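Local coordinates for protein alpha-L-rhamnosidase (Streptomyces avermitilis, PDB 3W5M) that hydrolyses terminal alpha-L-rhamnose from plant flavonoid glycosides and gum arabic, cleaving both alpha-1,6 and alpha-1,2 linkages, at residues A693-Y707 against Y763-E777. Residues are numbered along the deposited sequence; the frame is centred on the assembly and turned at random.
Sequences AGWGDAGVTVPWALY and YFAHSADLAARMATE
The loop that carries the rhamnose-binding Trp695 is pinned to helix 763-777 by Asp697 and Tyr763. Gly694 CA stands almost straight above the centre of the Tyr763 ring, 3.6 Å from its centroid, a CH-pi contact over the face. Asp697 divides its carboxylate between two tasks: OD2 takes Gly694 N at 2.8 Å through its anti lone pair, in a nearly straight bond (168°). Its OD1 receives Ser767 OG at 2.6 Å, on the anti side and tilted out of the carboxylate plane, and also Trp726 NE1. The buried acid is thus held by three donors. Replacing Asp697 by an alanine removes the carboxylate, which is likely to leave Gly694 N, Ser767 OG and Trp726 NE1 without this acceptor and let the loop beside Trp695 shift. Tyr763 OH and Gly694 O both bond to Asn645 ND2, on helix 641-654, which also touches Trp695 and Ala698.

Both helices belong to the catalytic (alpha/alpha)6-barrel of this GH78 enzyme, and the short segments cross at 42° with their axes 9.7 Å apart at closest approach. Between the helices, Val700 CG1, anti to the backbone N (chi1 -163°), meets Leu770 CB at 3.7 Å. Further along, Trp704 enters as a knob among Leu770, Arg773, Met774 and Glu777. Leu770 CD2 sits over the face of the Trp704 five-membered ring, 4.0 Å from the centroid, and Arg773 CB approaches Trp704 CH2 obliquely at 3.6 Å. Arg773 is itself steadied by a side-on, two-nitrogen salt bridge to Asp769. At the far end Tyr707 OH donates to Glu777 OE1 (2.5 Å), which it meets on the anti side.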
loop_
_atom_site.group_PDB
_atom_site.type_symbol
_atom_site.label_atom_id
_atom_site.label_comp_id
_atom_site.label_asym_id
_atom_site.label_seq_id
_atom_site.Cartn_x
_atom_site.Cartn_y
_atom_site.Cartn_z
ATOM N N ALA A 693 -20.063 10.408 -0.833
ATOM C CA ALA A 693 -19.772 11.150 0.400
ATOM C C ALA A 693 -18.920 10.414 1.420
ATOM O O ALA A 693 -19.244 9.300 1.810
ATOM C CB ALA A 693 -21.074 11.587 1.063
ATOM N N GLY A 694 -17.862 11.082 1.892
ATOM C CA GLY A 694 -16.956 10.551 2.904
ATOM C C GLY A 694 -15.869 9.688 2.267
ATOM O O GLY A 694 -14.915 9.290 2.942
ATOM N N TRP A 695 -16.028 9.405 0.980
ATOM C CA TRP A 695 -15.057 8.616 0.221
ATOM C C TRP A 695 -14.354 9.614 -0.721
ATOM O O TRP A 695 -13.257 10.071 -0.421
ATOM C CB TRP A 695 -15.737 7.405 -0.493
ATOM C CG TRP A 695 -15.672 6.142 0.367
ATOM C CD1 TRP A 695 -14.887 5.024 0.139
ATOM C CD2 TRP A 695 -16.326 5.914 1.618
ATOM N NE1 TRP A 695 -15.054 4.118 1.141
ATOM C CE2 TRP A 695 -15.920 4.635 2.075
ATOM C CE3 TRP A 695 -17.265 6.642 2.384
ATOM C CZ2 TRP A 695 -16.390 4.084 3.269
ATOM C CZ3 TRP A 695 -17.732 6.090 3.573
ATOM C CH2 TRP A 695 -17.293 4.829 4.007
ATOM N N GLY A 696 -15.032 10.026 -1.789
ATOM C CA GLY A 696 -14.508 10.999 -2.735
ATOM C C GLY A 696 -13.992 12.252 -2.059
ATOM O O GLY A 696 -13.064 12.908 -2.582
ATOM N N ASP A 697 -14.540 12.579 -0.878
ATOM C CA ASP A 697 -14.085 13.748 -0.120
ATOM C C ASP A 697 -12.633 13.722 0.364
ATOM O O ASP A 697 -12.114 14.752 0.796
ATOM C CB ASP A 697 -15.043 14.036 1.028
ATOM C CG ASP A 697 -16.416 14.376 0.509
ATOM O OD1 ASP A 697 -16.590 15.517 0.004
ATOM O OD2 ASP A 697 -17.280 13.469 0.540
ATOM N N ALA A 698 -11.975 12.564 0.264
ATOM C CA ALA A 698 -10.556 12.479 0.529
ATOM C C ALA A 698 -9.768 13.483 -0.295
ATOM O O ALA A 698 -8.728 13.967 0.152
ATOM C CB ALA A 698 -10.041 11.065 0.276
ATOM N N GLY A 699 -10.250 13.774 -1.496
ATOM C CA GLY A 699 -9.648 14.792 -2.385
ATOM C C GLY A 699 -9.552 16.197 -1.787
ATOM O O GLY A 699 -8.745 17.009 -2.239
ATOM N N VAL A 700 -10.405 16.486 -0.793
ATOM C CA VAL A 700 -10.399 17.735 -0.034
ATOM C C VAL A 700 -9.743 17.576 1.352
ATOM O O VAL A 700 -8.891 18.390 1.766
ATOM C CB VAL A 700 -11.856 18.254 0.178
ATOM C CG1 VAL A 700 -11.823 19.730 0.582
ATOM C CG2 VAL A 700 -12.703 18.004 -1.058
ATOM N N THR A 701 -10.106 16.509 2.068
ATOM C CA THR A 701 -9.715 16.358 3.467
ATOM C C THR A 701 -8.267 15.940 3.637
ATOM O O THR A 701 -7.638 16.284 4.617
ATOM C CB THR A 701 -10.564 15.318 4.227
ATOM O OG1 THR A 701 -10.465 14.057 3.575
ATOM C CG2 THR A 701 -12.062 15.722 4.252
ATOM N N VAL A 702 -7.767 15.178 2.683
ATOM C CA VAL A 702 -6.376 14.705 2.783
ATOM C C VAL A 702 -5.352 15.855 2.504
ATOM O O VAL A 702 -4.377 16.004 3.254
ATOM C CB VAL A 702 -6.163 13.430 1.945
ATOM C CG1 VAL A 702 -4.716 13.012 2.028
ATOM C CG2 VAL A 702 -7.008 12.264 2.511
ATOM N N PRO A 703 -5.574 16.684 1.458
ATOM C CA PRO A 703 -4.715 17.871 1.351
ATOM C C PRO A 703 -4.794 18.749 2.588
ATOM O O PRO A 703 -3.780 19.276 3.063
ATOM C CB PRO A 703 -5.257 18.587 0.111
ATOM C CG PRO A 703 -5.830 17.487 -0.717
ATOM C CD PRO A 703 -6.388 16.494 0.246
ATOM N N TRP A 704 -6.000 18.913 3.152
ATOM C CA TRP A 704 -6.107 19.741 4.339
ATOM C C TRP A 704 -5.375 19.141 5.526
ATOM O O TRP A 704 -4.696 19.852 6.272
ATOM C CB TRP A 704 -7.583 20.008 4.708
ATOM C CG TRP A 704 -7.698 21.024 5.793
ATOM C CD1 TRP A 704 -8.091 20.812 7.084
ATOM C CD2 TRP A 704 -7.383 22.423 5.689
ATOM N NE1 TRP A 704 -8.058 22.000 7.794
ATOM C CE2 TRP A 704 -7.627 23.004 6.969
ATOM C CE3 TRP A 704 -6.923 23.245 4.639
ATOM C CZ2 TRP A 704 -7.416 24.367 7.233
ATOM C CZ3 TRP A 704 -6.717 24.617 4.901
ATOM C CH2 TRP A 704 -6.971 25.156 6.192
ATOM N N ALA A 705 -5.508 17.831 5.704
ATOM C CA ALA A 705 -4.783 17.160 6.772
ATOM C C ALA A 705 -3.253 17.335 6.617
ATOM O O ALA A 705 -2.566 17.595 7.603
ATOM C CB ALA A 705 -5.199 15.680 6.854
ATOM N N LEU A 706 -2.732 17.239 5.392
ATOM C CA LEU A 706 -1.282 17.447 5.158
ATOM C C LEU A 706 -0.914 18.897 5.432
ATOM O O LEU A 706 0.090 19.187 6.040
ATOM C CB LEU A 706 -0.860 17.067 3.745
ATOM C CG LEU A 706 -1.013 15.612 3.266
ATOM C CD1 LEU A 706 -0.643 15.402 1.803
ATOM C CD2 LEU A 706 -0.187 14.646 4.139
ATOM N N TYR A 707 -1.781 19.811 5.043
ATOM C CA TYR A 707 -1.514 21.206 5.341
ATOM C C TYR A 707 -1.446 21.494 6.857
ATOM O O TYR A 707 -0.513 22.165 7.332
ATOM C CB TYR A 707 -2.515 22.108 4.626
ATOM C CG TYR A 707 -2.246 23.547 4.929
ATOM C CD1 TYR A 707 -1.098 24.169 4.407
ATOM C CD2 TYR A 707 -3.094 24.288 5.747
ATOM C CE1 TYR A 707 -0.821 25.498 4.678
ATOM C CE2 TYR A 707 -2.827 25.628 6.015
ATOM C CZ TYR A 707 -1.683 26.212 5.477
ATOM O OH TYR A 707 -1.366 27.536 5.724
ATOM N N TYR A 763 -21.162 16.025 4.463
ATOM C CA TYR A 763 -19.870 16.009 3.757
ATOM C C TYR A 763 -19.731 17.057 2.644
ATOM O O TYR A 763 -18.646 17.640 2.459
ATOM C CB TYR A 763 -19.497 14.584 3.301
ATOM C CG TYR A 763 -18.453 13.980 4.212
ATOM C CD1 TYR A 763 -17.112 14.357 4.078
ATOM C CD2 TYR A 763 -18.781 13.066 5.219
ATOM C CE1 TYR A 763 -16.138 13.857 4.915
ATOM C CE2 TYR A 763 -17.800 12.549 6.065
ATOM C CZ TYR A 763 -16.466 12.931 5.887
ATOM O OH TYR A 763 -15.438 12.460 6.702
ATOM N N PHE A 764 -20.832 17.340 1.943
ATOM C CA PHE A 764 -20.887 18.380 0.929
ATOM C C PHE A 764 -20.539 19.754 1.536
ATOM O O PHE A 764 -19.663 20.471 1.033
ATOM C CB PHE A 764 -22.291 18.344 0.260
ATOM C CG PHE A 764 -22.537 19.380 -0.825
ATOM C CD1 PHE A 764 -21.504 19.965 -1.561
ATOM C CD2 PHE A 764 -23.843 19.739 -1.146
ATOM C CE1 PHE A 764 -21.768 20.885 -2.560
ATOM C CE2 PHE A 764 -24.107 20.657 -2.160
ATOM C CZ PHE A 764 -23.072 21.233 -2.870
ATOM N N ALA A 765 -21.233 20.111 2.620
ATOM C CA ALA A 765 -20.956 21.337 3.370
ATOM C C ALA A 765 -19.517 21.404 3.838
ATOM O O ALA A 765 -18.873 22.443 3.681
ATOM C CB ALA A 765 -21.880 21.448 4.580
ATOM N N HIS A 766 -19.028 20.310 4.427
ATOM C CA HIS A 766 -17.676 20.277 4.981
ATOM C C HIS A 766 -16.625 20.508 3.884
ATOM O O HIS A 766 -15.618 21.213 4.114
ATOM C CB HIS A 766 -17.400 18.938 5.673
ATOM C CG HIS A 766 -16.101 18.893 6.424
ATOM N ND1 HIS A 766 -15.795 19.763 7.448
ATOM C CD2 HIS A 766 -15.036 18.061 6.307
ATOM C CE1 HIS A 766 -14.601 19.470 7.935
ATOM N NE2 HIS A 766 -14.116 18.444 7.256
ATOM N N SER A 767 -16.845 19.883 2.726
ATOM C CA SER A 767 -15.976 20.122 1.574
ATOM C C SER A 767 -15.990 21.595 1.120
ATOM O O SER A 767 -14.941 22.148 0.796
ATOM C CB SER A 767 -16.307 19.189 0.419
ATOM O OG SER A 767 -15.811 17.911 0.724
ATOM N N ALA A 768 -17.165 22.228 1.114
ATOM C CA ALA A 768 -17.251 23.658 0.805
ATOM C C ALA A 768 -16.489 24.514 1.825
ATOM O O ALA A 768 -15.826 25.493 1.456
ATOM C CB ALA A 768 -18.718 24.105 0.725
ATOM N N ASP A 769 -16.600 24.139 3.099
ATOM C CA ASP A 769 -15.938 24.806 4.226
ATOM C C ASP A 769 -14.426 24.706 4.033
ATOM O O ASP A 769 -13.699 25.705 4.113
ATOM C CB ASP A 769 -16.351 24.114 5.527
ATOM C CG ASP A 769 -15.748 24.737 6.781
ATOM O OD1 ASP A 769 -14.948 25.698 6.723
ATOM O OD2 ASP A 769 -16.092 24.255 7.875
ATOM N N LEU A 770 -13.949 23.490 3.782
ATOM C CA LEU A 770 -12.519 23.323 3.611
ATOM C C LEU A 770 -11.999 24.060 2.396
ATOM O O LEU A 770 -10.895 24.634 2.443
ATOM C CB LEU A 770 -12.141 21.844 3.545
ATOM C CG LEU A 770 -12.277 21.036 4.828
ATOM C CD1 LEU A 770 -11.684 19.642 4.582
ATOM C CD2 LEU A 770 -11.668 21.713 6.051
ATOM N N ALA A 771 -12.763 24.052 1.304
ATOM C CA ALA A 771 -12.321 24.774 0.120
ATOM C C ALA A 771 -12.153 26.279 0.429
ATOM O O ALA A 771 -11.214 26.907 -0.060
ATOM C CB ALA A 771 -13.262 24.548 -1.051
ATOM N N ALA A 772 -13.041 26.845 1.260
ATOM C CA ALA A 772 -12.899 28.261 1.647
ATOM C C ALA A 772 -11.636 28.480 2.475
ATOM O O ALA A 772 -10.944 29.491 2.309
ATOM C CB ALA A 772 -14.132 28.760 2.411
ATOM N N ARG A 773 -11.335 27.532 3.357
ATOM C CA ARG A 773 -10.153 27.597 4.195
ATOM C C ARG A 773 -8.891 27.536 3.325
ATOM O O ARG A 773 -7.937 28.280 3.579
ATOM C CB ARG A 773 -10.169 26.488 5.251
ATOM C CG ARG A 773 -11.261 26.639 6.316
ATOM C CD ARG A 773 -11.043 25.636 7.438
ATOM N NE ARG A 773 -12.292 25.058 7.936
ATOM C CZ ARG A 773 -12.350 23.992 8.734
ATOM N NH1 ARG A 773 -11.224 23.383 9.136
ATOM N NH2 ARG A 773 -13.532 23.536 9.138
ATOM N N MET A 774 -8.906 26.676 2.303
ATOM C CA MET A 774 -7.778 26.552 1.353
ATOM C C MET A 774 -7.572 27.839 0.556
ATOM O O MET A 774 -6.435 28.322 0.433
ATOM C CB MET A 774 -8.008 25.406 0.362
ATOM C CG MET A 774 -7.992 24.028 1.006
ATOM S SD MET A 774 -8.190 22.750 -0.248
ATOM C CE MET A 774 -8.271 21.286 0.780
ATOM N N ALA A 775 -8.665 28.373 -0.003
ATOM C CA ALA A 775 -8.609 29.605 -0.795
ATOM C C ALA A 775 -7.970 30.687 0.054
ATOM O O ALA A 775 -7.101 31.442 -0.424
ATOM C CB ALA A 775 -10.013 30.022 -1.245
ATOM N N THR A 776 -8.400 30.747 1.314
ATOM C CA THR A 776 -7.916 31.723 2.290
ATOM C C THR A 776 -6.405 31.563 2.542
ATOM O O THR A 776 -5.657 32.528 2.436
ATOM C CB THR A 776 -8.732 31.646 3.603
ATOM O OG1 THR A 776 -10.096 31.991 3.321
ATOM C CG2 THR A 776 -8.207 32.587 4.663
ATOM N N GLU A 777 -5.955 30.352 2.850
ATOM C CA GLU A 777 -4.516 30.130 3.041
ATOM C C GLU A 777 -3.674 30.495 1.829
ATOM O O GLU A 777 -2.537 30.941 1.971
ATOM C CB GLU A 777 -4.233 28.690 3.473
ATOM C CG GLU A 777 -4.883 28.315 4.811
ATOM C CD GLU A 777 -4.399 29.153 5.994
ATOM O OE1 GLU A 777 -3.175 29.249 6.217
ATOM O OE2 GLU A 777 -5.241 29.718 6.719
#